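Long-range contacts in AlgW protein (Pseudomonas aeruginosa, PDB 7CO3), which probably acts as a serine endopeptidase of the HtrA type, joining a trypsin-like protease domain to a PDZ domain in a trimeric assembly: residues V53-A58 with V232-N237; A67-T72 with H123-A128; Q144-D149 with Q269-H274; D149-L154 with N210-F215; M167-S172 with I259-A264. The protein carries 1 engineered substitution. All coordinates share one frame; numbering follows the deposited sequence.

Contact 1: residues V53-A58 with V232-N237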
# COMPACT_ATOMS: atom_id res chain seq x y z
N VAL B 53 -7.70 12.39 11.74
CA VAL B 53 -8.37 11.81 12.91
C VAL B 53 -7.34 10.95 13.64
O VAL B 53 -6.15 11.08 13.35
CB VAL B 53 -9.67 11.02 12.49
CG1 VAL B 53 -9.35 9.68 11.83
CG2 VAL B 53 -10.62 10.85 13.66
N SER B 54 -7.71 10.14 14.63
CA SER B 54 -6.74 9.21 15.19
C SER B 54 -7.42 7.89 15.53
O SER B 54 -8.56 7.86 15.98
CB SER B 54 -6.05 9.77 16.45
OG SER B 54 -5.17 8.81 17.02
N TYR B 55 -6.69 6.80 15.31
CA TYR B 55 -7.11 5.47 15.72
C TYR B 55 -6.35 5.00 16.95
O TYR B 55 -6.39 3.82 17.29
CB TYR B 55 -6.97 4.51 14.55
CG TYR B 55 -7.74 5.04 13.34
CD1 TYR B 55 -9.13 4.92 13.27
CD2 TYR B 55 -7.09 5.72 12.29
CE1 TYR B 55 -9.85 5.42 12.23
CE2 TYR B 55 -7.81 6.22 11.22
CZ TYR B 55 -9.19 6.05 11.20
OH TYR B 55 -9.95 6.55 10.18
N ALA B 56 -5.69 5.92 17.65
CA ALA B 56 -4.86 5.56 18.81
C ALA B 56 -5.66 4.81 19.87
O ALA B 56 -5.20 3.80 20.40
CB ALA B 56 -4.23 6.81 19.40
N ASN B 57 -6.88 5.28 20.18
CA ASN B 57 -7.70 4.64 21.20
C ASN B 57 -8.07 3.23 20.80
O ASN B 57 -7.96 2.30 21.61
CB ASN B 57 -8.96 5.47 21.47
CG ASN B 57 -8.63 6.74 22.22
OD1 ASN B 57 -9.41 7.69 22.27
ND2 ASN B 57 -7.48 6.75 22.83
N ALA B 58 -8.46 3.03 19.53
CA ALA B 58 -8.71 1.67 19.04
C ALA B 58 -7.46 0.80 19.19
O ALA B 58 -7.56 -0.36 19.62
CB ALA B 58 -9.20 1.72 17.60
N VAL B 232 -9.37 -5.42 13.00
CA VAL B 232 -10.18 -4.74 14.00
C VAL B 232 -10.93 -3.59 13.35
O VAL B 232 -10.47 -3.02 12.36
CB VAL B 232 -9.19 -4.32 15.11
CG1 VAL B 232 -9.15 -2.85 15.39
CG2 VAL B 232 -9.29 -5.22 16.32
N ASP B 233 -12.12 -3.25 13.87
CA ASP B 233 -12.90 -2.13 13.33
C ASP B 233 -12.36 -0.83 13.89
O ASP B 233 -11.43 -0.83 14.69
CB ASP B 233 -14.41 -2.29 13.60
CG ASP B 233 -14.78 -2.20 15.11
OD1 ASP B 233 -13.98 -1.71 15.93
OD2 ASP B 233 -15.88 -2.66 15.49
N ALA B 234 -12.97 0.29 13.52
CA ALA B 234 -12.41 1.60 13.90
C ALA B 234 -12.46 1.85 15.40
O ALA B 234 -11.79 2.78 15.88
CB ALA B 234 -13.14 2.72 13.17
N ALA B 235 -13.24 1.07 16.16
CA ALA B 235 -13.27 1.20 17.62
C ALA B 235 -12.42 0.15 18.31
O ALA B 235 -12.38 0.12 19.55
CB ALA B 235 -14.72 1.13 18.14
N GLY B 236 -11.73 -0.70 17.56
CA GLY B 236 -10.87 -1.69 18.18
C GLY B 236 -11.52 -3.04 18.43
O GLY B 236 -10.91 -3.87 19.10
N ASN B 237 -12.73 -3.29 17.93
CA ASN B 237 -13.35 -4.59 18.13
C ASN B 237 -12.94 -5.54 17.03
O ASN B 237 -12.84 -5.15 15.87
CB ASN B 237 -14.88 -4.50 18.20
CG ASN B 237 -15.37 -3.45 19.18
OD1 ASN B 237 -15.21 -3.62 20.39
ND2 ASN B 237 -15.95 -2.38 18.68
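The CB of A58, in the first turn of helix 56-62, presses into the backbone of the turn D233-G236. Across this contact the methyl meets peptide groups, 3.3 Å from A234 O and 3.5 Å from G236 N. G236, with no side chain, lets the helix come close, and the CA atoms of A58 and G236 are 4.1 Å apart. At the helix N-cap, Y55 brings the edge of its ring near A234 O, with CE1 4.4 Å from A234 CB.

The receiving surface is stiffened from within. D233 OD1 accepts from A235 N (2.9 Å) and from N237 N (2.8 Å), which reach it from opposite faces of the carboxylate; the first bond makes an Asx turn. The syn lone pair of D233 OD2 takes N237 ND2 at 3.2 Å, nearly in the plane of that amide. R61, later in the helix, ties itself to A235 O. S54 OG forms an ST turn and also bonds D179 of the second subunit, while Y55 packs on I198 of that subunit and V53 of the third. The arrangement is a type I turn closing a beta-hairpin, set against the N-terminal trimer contact of an HtrA protease.

Contact 2: residues A67-T72 with H123-A128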
# COMPACT_ATOMS: atom_id res chain seq x y z
N ALA B 67 -0.78 -11.12 20.01
CA ALA B 67 0.53 -11.63 20.39
C ALA B 67 1.32 -12.00 19.15
O ALA B 67 0.75 -12.23 18.08
CB ALA B 67 0.41 -12.86 21.30
N ASN B 68 2.65 -12.10 19.32
CA ASN B 68 3.53 -12.72 18.34
C ASN B 68 3.68 -14.22 18.58
O ASN B 68 3.78 -14.68 19.73
CB ASN B 68 4.90 -12.04 18.36
CG ASN B 68 4.83 -10.55 18.03
OD1 ASN B 68 3.88 -10.09 17.42
ND2 ASN B 68 5.83 -9.80 18.45
N LEU B 69 3.74 -14.98 17.50
CA LEU B 69 3.97 -16.41 17.52
C LEU B 69 5.31 -16.71 16.86
O LEU B 69 5.60 -16.20 15.77
CB LEU B 69 2.87 -17.18 16.77
CG LEU B 69 1.44 -17.35 17.35
CD1 LEU B 69 0.69 -18.40 16.56
CD2 LEU B 69 1.40 -17.70 18.87
N TYR B 70 6.13 -17.53 17.54
CA TYR B 70 7.40 -18.06 17.04
C TYR B 70 7.34 -19.57 17.17
O TYR B 70 7.26 -20.08 18.28
CB TYR B 70 8.59 -17.51 17.83
CG TYR B 70 8.60 -16.02 17.94
CD1 TYR B 70 8.91 -15.22 16.84
CD2 TYR B 70 8.25 -15.40 19.13
CE1 TYR B 70 8.90 -13.85 16.93
CE2 TYR B 70 8.23 -14.02 19.23
CZ TYR B 70 8.55 -13.25 18.13
OH TYR B 70 8.53 -11.90 18.24
N THR B 71 7.39 -20.26 16.03
CA THR B 71 7.21 -21.70 15.96
C THR B 71 8.46 -22.35 15.38
O THR B 71 9.10 -21.81 14.47
CB THR B 71 5.96 -22.07 15.12
OG1 THR B 71 6.13 -21.69 13.74
CG2 THR B 71 4.73 -21.39 15.66
N THR B 72 8.83 -23.50 15.94
CA THR B 72 9.93 -24.31 15.43
C THR B 72 9.39 -25.66 15.02
O THR B 72 8.57 -26.25 15.73
CB THR B 72 11.08 -24.43 16.43
OG1 THR B 72 10.54 -24.70 17.73
CG2 THR B 72 11.85 -23.13 16.50
N HIS B 123 -2.04 -22.78 9.13
CA HIS B 123 -0.75 -22.86 8.46
C HIS B 123 0.38 -22.27 9.29
O HIS B 123 1.54 -22.52 8.96
CB HIS B 123 -0.77 -22.20 7.09
CG HIS B 123 -0.95 -20.71 7.12
ND1 HIS B 123 0.12 -19.83 7.08
CD2 HIS B 123 -2.07 -19.94 7.04
CE1 HIS B 123 -0.34 -18.59 7.02
NE2 HIS B 123 -1.67 -18.63 7.01
N VAL B 124 0.08 -21.52 10.35
CA VAL B 124 1.17 -20.96 11.15
C VAL B 124 1.73 -22.00 12.11
O VAL B 124 2.94 -22.07 12.33
CB VAL B 124 0.68 -19.71 11.91
CG1 VAL B 124 1.65 -19.32 13.04
CG2 VAL B 124 0.50 -18.53 10.97
N THR B 125 0.85 -22.82 12.69
CA THR B 125 1.22 -23.74 13.77
C THR B 125 1.25 -25.19 13.34
O THR B 125 1.71 -26.04 14.11
CB THR B 125 0.25 -23.60 14.95
OG1 THR B 125 -1.09 -23.50 14.46
CG2 THR B 125 0.57 -22.39 15.79
N ALA B 126 0.76 -25.50 12.15
CA ALA B 126 0.66 -26.87 11.66
C ALA B 126 2.01 -27.59 11.71
O ALA B 126 2.99 -27.14 11.11
CB ALA B 126 0.12 -26.86 10.24
N GLY B 127 2.06 -28.71 12.44
CA GLY B 127 3.28 -29.47 12.54
C GLY B 127 4.35 -28.85 13.39
O GLY B 127 5.49 -29.32 13.40
N ALA B 128 4.04 -27.79 14.11
CA ALA B 128 5.09 -27.18 14.91
C ALA B 128 5.41 -28.09 16.09
O ALA B 128 4.55 -28.78 16.63
CB ALA B 128 4.68 -25.80 15.37
O HOH W 1 5.14 -20.49 11.74
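L69 and V124 cross obliquely, with the L69 CD1 branch 3.8 Å from V124 CG1. The same methyl continues to T125 CG2 at 4.1 Å, so one leucine branch touches two consecutive residues at the end of helix 122-125. V124 divides its own two branches: CG1 is anti to the backbone N (chi1 164°) and faces the strand, whereas CG2 lies over one face of the H123 imidazole, toward its rim.

T71 meets the helix end by a different surface. Its CB stands 4.0 Å from A128 CB, and its CG2 comes near both V124 O and the T125 methyl. With chi1 at 65°, OG1 is held between the backbone N and the carbonyl carbon of T71, where it bonds S105 OG of the adjacent strand. A water comes within a short 2.5 Å of T71 OG1, a distance to be read with caution, and donates to V124 O over 2.8 Å.

In the trypsin-like fold this is the first of two beta-barrels: L69 reaches inward to A109, V133 and L157, and T125 joins that core through A155 and L157. Beyond the helix the chain reverses in a type II turn, T125 to A128, closed by A128 N on T125 O at 2.9 Å, with G127 at positive phi. The turn sets the A128 methyl against T71 and, 3.9 Å away, against T72 O.

Contact 3: residues Q144-D149 with Q269-H274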
# COMPACT_ATOMS: atom_id res chain seq x y z
N GLN B 144 0.21 -24.54 24.14
CA GLN B 144 -0.23 -25.86 23.73
C GLN B 144 -1.24 -25.74 22.60
O GLN B 144 -2.01 -24.77 22.54
CB GLN B 144 -0.88 -26.63 24.89
CG GLN B 144 0.08 -27.17 25.98
CD GLN B 144 1.52 -27.40 25.53
OE1 GLN B 144 1.82 -28.32 24.76
NE2 GLN B 144 2.44 -26.57 26.03
N LEU B 145 -1.27 -26.73 21.73
CA LEU B 145 -2.23 -26.78 20.65
C LEU B 145 -3.51 -27.47 21.13
O LEU B 145 -3.49 -28.67 21.41
CB LEU B 145 -1.67 -27.51 19.43
CG LEU B 145 -2.51 -27.42 18.15
CD1 LEU B 145 -2.70 -25.96 17.67
CD2 LEU B 145 -1.89 -28.24 17.05
N VAL B 146 -4.61 -26.71 21.22
CA VAL B 146 -5.89 -27.31 21.59
C VAL B 146 -6.40 -28.20 20.46
O VAL B 146 -6.71 -29.37 20.66
CB VAL B 146 -6.90 -26.21 21.96
CG1 VAL B 146 -8.28 -26.81 22.30
CG2 VAL B 146 -6.36 -25.35 23.11
N GLY B 147 -6.47 -27.66 19.26
CA GLY B 147 -6.84 -28.38 18.06
C GLY B 147 -6.74 -27.40 16.92
O GLY B 147 -6.52 -26.21 17.12
N SER B 148 -6.91 -27.92 15.72
CA SER B 148 -6.69 -27.14 14.52
C SER B 148 -7.76 -27.55 13.53
O SER B 148 -8.39 -28.60 13.70
CB SER B 148 -5.25 -27.32 14.01
OG SER B 148 -5.01 -28.65 13.65
N ASP B 149 -7.97 -26.72 12.51
CA ASP B 149 -9.04 -26.93 11.53
C ASP B 149 -8.54 -26.52 10.16
O ASP B 149 -8.80 -25.41 9.68
CB ASP B 149 -10.33 -26.19 11.90
CG ASP B 149 -11.45 -26.41 10.87
OD1 ASP B 149 -11.60 -27.53 10.36
OD2 ASP B 149 -12.20 -25.47 10.57
N GLN B 269 -15.05 -22.36 19.24
CA GLN B 269 -15.88 -22.98 20.27
C GLN B 269 -15.88 -24.50 20.15
O GLN B 269 -15.70 -25.21 21.14
CB GLN B 269 -17.30 -22.39 20.21
CG GLN B 269 -17.32 -20.97 20.82
CD GLN B 269 -18.42 -20.02 20.31
OE1 GLN B 269 -18.37 -18.82 20.59
NE2 GLN B 269 -19.40 -20.56 19.58
N SER B 270 -16.01 -25.02 18.92
CA SER B 270 -16.04 -26.47 18.74
C SER B 270 -14.69 -27.12 19.00
O SER B 270 -14.63 -28.26 19.48
CB SER B 270 -16.53 -26.84 17.36
OG SER B 270 -17.07 -28.14 17.43
N ILE B 271 -13.60 -26.44 18.65
CA ILE B 271 -12.28 -27.00 18.92
C ILE B 271 -12.06 -27.09 20.41
O ILE B 271 -11.56 -28.09 20.93
CB ILE B 271 -11.18 -26.17 18.22
CG1 ILE B 271 -11.14 -26.51 16.73
CG2 ILE B 271 -9.80 -26.43 18.86
CD1 ILE B 271 -10.30 -25.51 15.88
N ILE B 272 -12.45 -26.04 21.14
CA ILE B 272 -12.30 -26.05 22.58
C ILE B 272 -13.11 -27.20 23.18
O ILE B 272 -12.70 -27.80 24.18
CB ILE B 272 -12.70 -24.67 23.14
CG1 ILE B 272 -11.77 -23.58 22.55
CG2 ILE B 272 -12.61 -24.64 24.65
CD1 ILE B 272 -11.57 -22.36 23.44
N GLU B 273 -14.20 -27.59 22.53
CA GLU B 273 -15.13 -28.55 23.12
C GLU B 273 -14.79 -29.97 22.72
O GLU B 273 -14.73 -30.87 23.57
CB GLU B 273 -16.56 -28.22 22.70
CG GLU B 273 -17.26 -27.21 23.59
CD GLU B 273 -18.02 -27.90 24.71
OE1 GLU B 273 -18.67 -28.93 24.45
OE2 GLU B 273 -17.97 -27.40 25.86
N HIS B 274 -14.52 -30.18 21.44
CA HIS B 274 -14.41 -31.50 20.85
C HIS B 274 -13.05 -31.74 20.20
O HIS B 274 -12.86 -32.77 19.55
CB HIS B 274 -15.58 -31.68 19.88
CG HIS B 274 -16.89 -31.20 20.45
ND1 HIS B 274 -17.54 -30.07 20.01
CD2 HIS B 274 -17.64 -31.68 21.47
CE1 HIS B 274 -18.64 -29.89 20.71
NE2 HIS B 274 -18.72 -30.85 21.61
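I271 and the bulged end of strand 140-149 form the tight part of this contact. The two branches of the isoleucine divide the work. CG2, anti to the backbone N, sits directly over G147 and is 3.6 Å from both G147 N and G147 CA; with no side chain in between, the methyl rests on bare backbone. The other branch runs out extended (chi2 167°) and carries CD1 farther along the strand, where it is 4.0 Å from S148 C and equally far from D149 CB. V146 completes the seat, its CG1 lying 3.8 Å from I271 CG2.

The backbone explains why two neighbouring residues can both serve one side chain. V146 and G147 together face V156 in a classic beta bulge, which interrupts the regular pleat on the outside of the first barrel of the trypsin-like fold. Helix 261-274 lies across this outer wall, its local axis 7.4 Å from that of the strand and 121° from it in direction. I271 also reaches V156 and V277, so the packing extends beyond the bulge.

Toward solvent the fit slackens. I272 turns its CB away from the strand and touches Y117; its share here is mainly its CA, 4.1 Å from V146 CG1. At the inner end the D149 carboxylate is occupied elsewhere, by a salt bridge to R279 and by T152 in the loop that follows.

Contact 4: residues D149-L154 with N210-F215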
# COMPACT_ATOMS: atom_id res chain seq x y z
N ASP B 149 -7.97 -26.72 12.51
CA ASP B 149 -9.04 -26.93 11.53
C ASP B 149 -8.54 -26.52 10.16
O ASP B 149 -8.80 -25.41 9.68
CB ASP B 149 -10.33 -26.19 11.90
CG ASP B 149 -11.45 -26.41 10.87
OD1 ASP B 149 -11.60 -27.53 10.36
OD2 ASP B 149 -12.20 -25.47 10.57
N PRO B 150 -7.83 -27.41 9.49
CA PRO B 150 -7.28 -27.09 8.17
C PRO B 150 -8.31 -26.62 7.16
O PRO B 150 -7.95 -25.91 6.22
CB PRO B 150 -6.65 -28.41 7.74
CG PRO B 150 -6.27 -29.08 9.04
CD PRO B 150 -7.35 -28.71 10.00
N GLU B 151 -9.57 -27.00 7.29
CA GLU B 151 -10.46 -26.65 6.19
C GLU B 151 -10.99 -25.23 6.32
O GLU B 151 -11.62 -24.74 5.39
CB GLU B 151 -11.58 -27.68 6.07
CG GLU B 151 -11.03 -29.11 6.00
CD GLU B 151 -11.86 -30.03 5.10
OE1 GLU B 151 -12.13 -29.67 3.94
OE2 GLU B 151 -12.20 -31.15 5.56
N THR B 152 -10.75 -24.56 7.45
CA THR B 152 -10.94 -23.11 7.50
C THR B 152 -9.64 -22.35 7.71
O THR B 152 -9.68 -21.14 7.90
CB THR B 152 -11.91 -22.72 8.61
OG1 THR B 152 -11.35 -23.11 9.86
CG2 THR B 152 -13.28 -23.38 8.43
N ASP B 153 -8.50 -23.06 7.76
CA ASP B 153 -7.20 -22.48 8.15
C ASP B 153 -7.24 -21.82 9.52
O ASP B 153 -6.75 -20.70 9.71
CB ASP B 153 -6.70 -21.48 7.09
CG ASP B 153 -5.18 -21.21 7.19
OD1 ASP B 153 -4.48 -21.90 7.96
OD2 ASP B 153 -4.70 -20.27 6.50
N LEU B 154 -7.79 -22.53 10.52
CA LEU B 154 -7.78 -21.99 11.88
C LEU B 154 -7.17 -22.98 12.86
O LEU B 154 -7.15 -24.19 12.63
CB LEU B 154 -9.20 -21.58 12.35
CG LEU B 154 -9.80 -20.38 11.56
CD1 LEU B 154 -11.31 -20.19 11.81
CD2 LEU B 154 -9.06 -19.09 11.94
N ASN B 210 -9.19 -22.11 0.94
CA ASN B 210 -9.68 -23.04 1.95
C ASN B 210 -10.99 -23.65 1.47
O ASN B 210 -11.66 -23.11 0.58
CB ASN B 210 -9.88 -22.36 3.31
CG ASN B 210 -8.60 -21.81 3.87
OD1 ASN B 210 -7.55 -22.44 3.79
ND2 ASN B 210 -8.68 -20.62 4.45
N THR B 211 -11.36 -24.78 2.07
CA THR B 211 -12.63 -25.42 1.69
C THR B 211 -13.82 -24.54 2.06
O THR B 211 -14.73 -24.34 1.26
CB THR B 211 -12.75 -26.80 2.35
OG1 THR B 211 -11.77 -27.67 1.77
CG2 THR B 211 -14.12 -27.39 2.08
N TYR B 212 -13.82 -23.98 3.27
CA TYR B 212 -14.89 -23.10 3.74
C TYR B 212 -14.39 -21.66 3.80
O TYR B 212 -13.71 -21.28 4.76
CB TYR B 212 -15.40 -23.58 5.09
CG TYR B 212 -15.81 -25.06 5.08
CD1 TYR B 212 -17.02 -25.46 4.53
CD2 TYR B 212 -14.99 -26.04 5.64
CE1 TYR B 212 -17.41 -26.81 4.52
CE2 TYR B 212 -15.36 -27.39 5.65
CZ TYR B 212 -16.58 -27.76 5.08
OH TYR B 212 -16.97 -29.08 5.06
N GLU B 213 -14.74 -20.86 2.80
CA GLU B 213 -14.25 -19.50 2.63
C GLU B 213 -15.39 -18.50 2.77
O GLU B 213 -16.47 -18.71 2.20
CB GLU B 213 -13.62 -19.30 1.26
CG GLU B 213 -12.46 -20.19 1.00
CD GLU B 213 -11.77 -19.85 -0.31
OE1 GLU B 213 -12.45 -19.37 -1.24
OE2 GLU B 213 -10.54 -20.06 -0.40
N ASP B 214 -15.11 -17.41 3.46
CA ASP B 214 -16.05 -16.29 3.58
C ASP B 214 -15.27 -15.00 3.85
O ASP B 214 -15.64 -14.20 4.71
CB ASP B 214 -17.09 -16.58 4.67
CG ASP B 214 -18.31 -15.70 4.56
OD1 ASP B 214 -18.56 -15.17 3.45
OD2 ASP B 214 -19.04 -15.55 5.56
N PHE B 215 -14.18 -14.77 3.12
CA PHE B 215 -13.19 -13.77 3.52
C PHE B 215 -13.74 -12.34 3.46
O PHE B 215 -14.50 -11.97 2.57
CB PHE B 215 -11.94 -13.85 2.64
CG PHE B 215 -11.09 -15.06 2.88
CD1 PHE B 215 -10.33 -15.19 4.04
CD2 PHE B 215 -11.04 -16.08 1.95
CE1 PHE B 215 -9.55 -16.33 4.26
CE2 PHE B 215 -10.25 -17.22 2.18
CZ PHE B 215 -9.52 -17.34 3.33
O HOH W 2 -11.46 -19.78 5.84
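E151, in the hairpin loop D149-L154, meets T211 and Y212 of a second loop at the side of the protease domain that faces the PDZ domain: Y212 also packs on M342, N343 and A346 of helix 338-346. The backbone link is Y212 N to E151 O, 3.1 Å long and straight at 171°, with the donor nearly along the C=O axis. Beside it T211 OG1 donates to the anti lone pair of E151 OE1, 3.0 Å away; the two side chains lie alongside and point the same way, the glutamate bent at chi2 (-146°). E151 CB rests 3.8 Å from CD2 of the Y212 ring, one face of which has T211 CG2 above its centre. T152 adds its CG2, 4.0 Å from Y212 CB, and a water donates to both T152 O and Y212 O. N210 packs its amide end against D153 CB.

The hairpin loop is shaped internally by a G1 bulge, D153 and L154 both facing D149. D149 O accepts from T152 N and L154 N on opposite faces, and T152 OG1 donates to D149 OD2 at 2.6 Å.

E151 OE1 also forms a salt bridge with R374, just after strand 366-373, and OE2 is hydrogen-bonded elsewhere. Together these partners would probably favour the ionised carboxylate and restrain its rotation, as it links the hydroxyl of one loop to the guanidinium of R374.

Contact 5: residues M167-S172 with I259-A264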
# COMPACT_ATOMS: atom_id res chain seq x y z
N MET B 167 -9.50 -9.73 23.69
CA MET B 167 -10.09 -8.94 22.62
C MET B 167 -11.59 -8.80 22.82
O MET B 167 -12.27 -9.76 23.20
CB MET B 167 -9.80 -9.63 21.29
CG MET B 167 -10.27 -8.85 20.12
SD MET B 167 -9.23 -7.41 19.89
CE MET B 167 -7.71 -8.23 19.46
N THR B 168 -12.11 -7.61 22.55
CA THR B 168 -13.55 -7.41 22.41
C THR B 168 -13.97 -7.87 21.02
O THR B 168 -13.19 -7.78 20.07
CB THR B 168 -13.93 -5.94 22.58
OG1 THR B 168 -13.43 -5.46 23.82
CG2 THR B 168 -15.44 -5.77 22.58
N LEU B 169 -15.19 -8.35 20.90
CA LEU B 169 -15.68 -8.85 19.62
C LEU B 169 -16.49 -7.79 18.89
O LEU B 169 -17.32 -7.11 19.48
CB LEU B 169 -16.54 -10.08 19.82
CG LEU B 169 -15.87 -11.27 20.51
CD1 LEU B 169 -16.97 -12.30 20.70
CD2 LEU B 169 -14.68 -11.84 19.69
N GLY B 170 -16.23 -7.66 17.59
CA GLY B 170 -17.09 -6.89 16.71
C GLY B 170 -18.16 -7.77 16.10
O GLY B 170 -18.36 -8.93 16.48
N ARG B 171 -18.86 -7.22 15.13
CA ARG B 171 -19.90 -7.95 14.42
C ARG B 171 -19.50 -8.02 12.95
O ARG B 171 -19.59 -7.03 12.23
CB ARG B 171 -21.25 -7.26 14.62
CG ARG B 171 -21.73 -7.32 16.07
CD ARG B 171 -23.02 -6.51 16.26
NE ARG B 171 -22.79 -5.16 16.78
CZ ARG B 171 -22.62 -4.08 16.02
NH1 ARG B 171 -22.43 -2.89 16.59
NH2 ARG B 171 -22.63 -4.18 14.70
N SER B 172 -19.03 -9.20 12.52
CA SER B 172 -18.50 -9.31 11.17
C SER B 172 -19.60 -9.24 10.11
O SER B 172 -19.34 -8.86 8.97
CB SER B 172 -17.65 -10.58 11.01
OG SER B 172 -18.24 -11.76 11.56
N ILE B 259 -10.41 -13.93 7.88
CA ILE B 259 -11.53 -14.82 8.21
C ILE B 259 -12.49 -14.09 9.14
O ILE B 259 -12.08 -13.67 10.22
CB ILE B 259 -11.02 -16.12 8.84
CG1 ILE B 259 -10.10 -16.84 7.85
CG2 ILE B 259 -12.19 -17.02 9.26
CD1 ILE B 259 -9.18 -17.92 8.50
N PRO B 260 -13.76 -13.95 8.78
CA PRO B 260 -14.71 -13.21 9.61
C PRO B 260 -14.88 -13.82 11.00
O PRO B 260 -14.79 -15.03 11.19
CB PRO B 260 -16.03 -13.32 8.83
CG PRO B 260 -15.70 -13.79 7.54
CD PRO B 260 -14.43 -14.62 7.65
N THR B 261 -15.14 -12.95 11.98
CA THR B 261 -15.24 -13.34 13.38
C THR B 261 -16.33 -14.39 13.58
O THR B 261 -16.14 -15.35 14.34
CB THR B 261 -15.50 -12.10 14.24
OG1 THR B 261 -14.27 -11.37 14.47
CG2 THR B 261 -16.08 -12.48 15.58
N LYS B 262 -17.46 -14.23 12.88
CA LYS B 262 -18.60 -15.14 13.04
C LYS B 262 -18.22 -16.57 12.68
O LYS B 262 -18.58 -17.51 13.41
CB LYS B 262 -19.78 -14.66 12.18
CG LYS B 262 -21.06 -15.54 12.31
CD LYS B 262 -22.32 -14.74 11.95
CE LYS B 262 -22.97 -15.24 10.66
NZ LYS B 262 -24.18 -14.45 10.29
N LEU B 263 -17.51 -16.77 11.57
CA LEU B 263 -16.97 -18.08 11.25
C LEU B 263 -15.94 -18.52 12.27
O LEU B 263 -15.96 -19.66 12.73
CB LEU B 263 -16.35 -18.09 9.85
CG LEU B 263 -15.80 -19.42 9.33
CD1 LEU B 263 -16.89 -20.50 9.50
CD2 LEU B 263 -15.37 -19.32 7.86
N ALA B 264 -15.00 -17.63 12.62
CA ALA B 264 -13.89 -18.05 13.47
C ALA B 264 -14.36 -18.45 14.87
O ALA B 264 -13.77 -19.35 15.49
CB ALA B 264 -12.83 -16.95 13.54
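S172 and T261 approach to 5.6 Å between their CA atoms, where the chain of 259-264 passes from strand into helix with P260 at the N-cap position, and where the first helical bond, A264 N to P260 O, measures 3.0 Å. The hydroxyl of S172 takes up one amide of that first turn: K262 N donates to S172 OG at 2.9 Å, with an angle of 154°. T261 N lies only a little farther from the same oxygen but at a poor angle, so a single N-H is engaged. A chi1 of 46° swings OG between the backbone N and the carbonyl carbon of S172. There it also lies 3.3 Å from K262 CB, while S172 CB comes 3.9 Å from P260 CB.

Segment 167-172 belongs to the connection between the two beta-barrels of the trypsin-like fold, and helix 261-274 is the helix that follows the last strand of the second barrel. The serine thus ties the connection to the start of that helix. Upstream the connection keeps close to strand 238-245, T168 and G170 both bonding the backbone of L238.

T261 turns its methyl to the same connection, though loosely: CG2 is 4.4 Å from L169 CD2 and 4.3 Å from G170 O. Its hydroxyl makes a weak bond to L238 O. K262 sends its chain away from S172, bent at chi3, and ends in a long, weak ion pair with D173.

How the contacts relate
Contacts 2 and 4 meet at what is probably the active site: the backbone N of H123 bonds D153 OD1 at 2.8 Å, and H123 also touches A227. The three positions are consistent with the His-Asp-Ser triad of the family, with alanine, apparently the engineered residue, at the serine position. Contacts 3 and 4 share D149, and contacts 3 and 5 use opposite ends of helix 261-274, their centres 17 Å apart. Contact 5 touches contact 4 through L154 CD2 and I259 CD1 (3.6 Å), and contact 1 through N237 CB and G170 N (3.5 Å). Contact 1, at the trimer end, is centred about 27 Å from the centres of contacts 2 and 4.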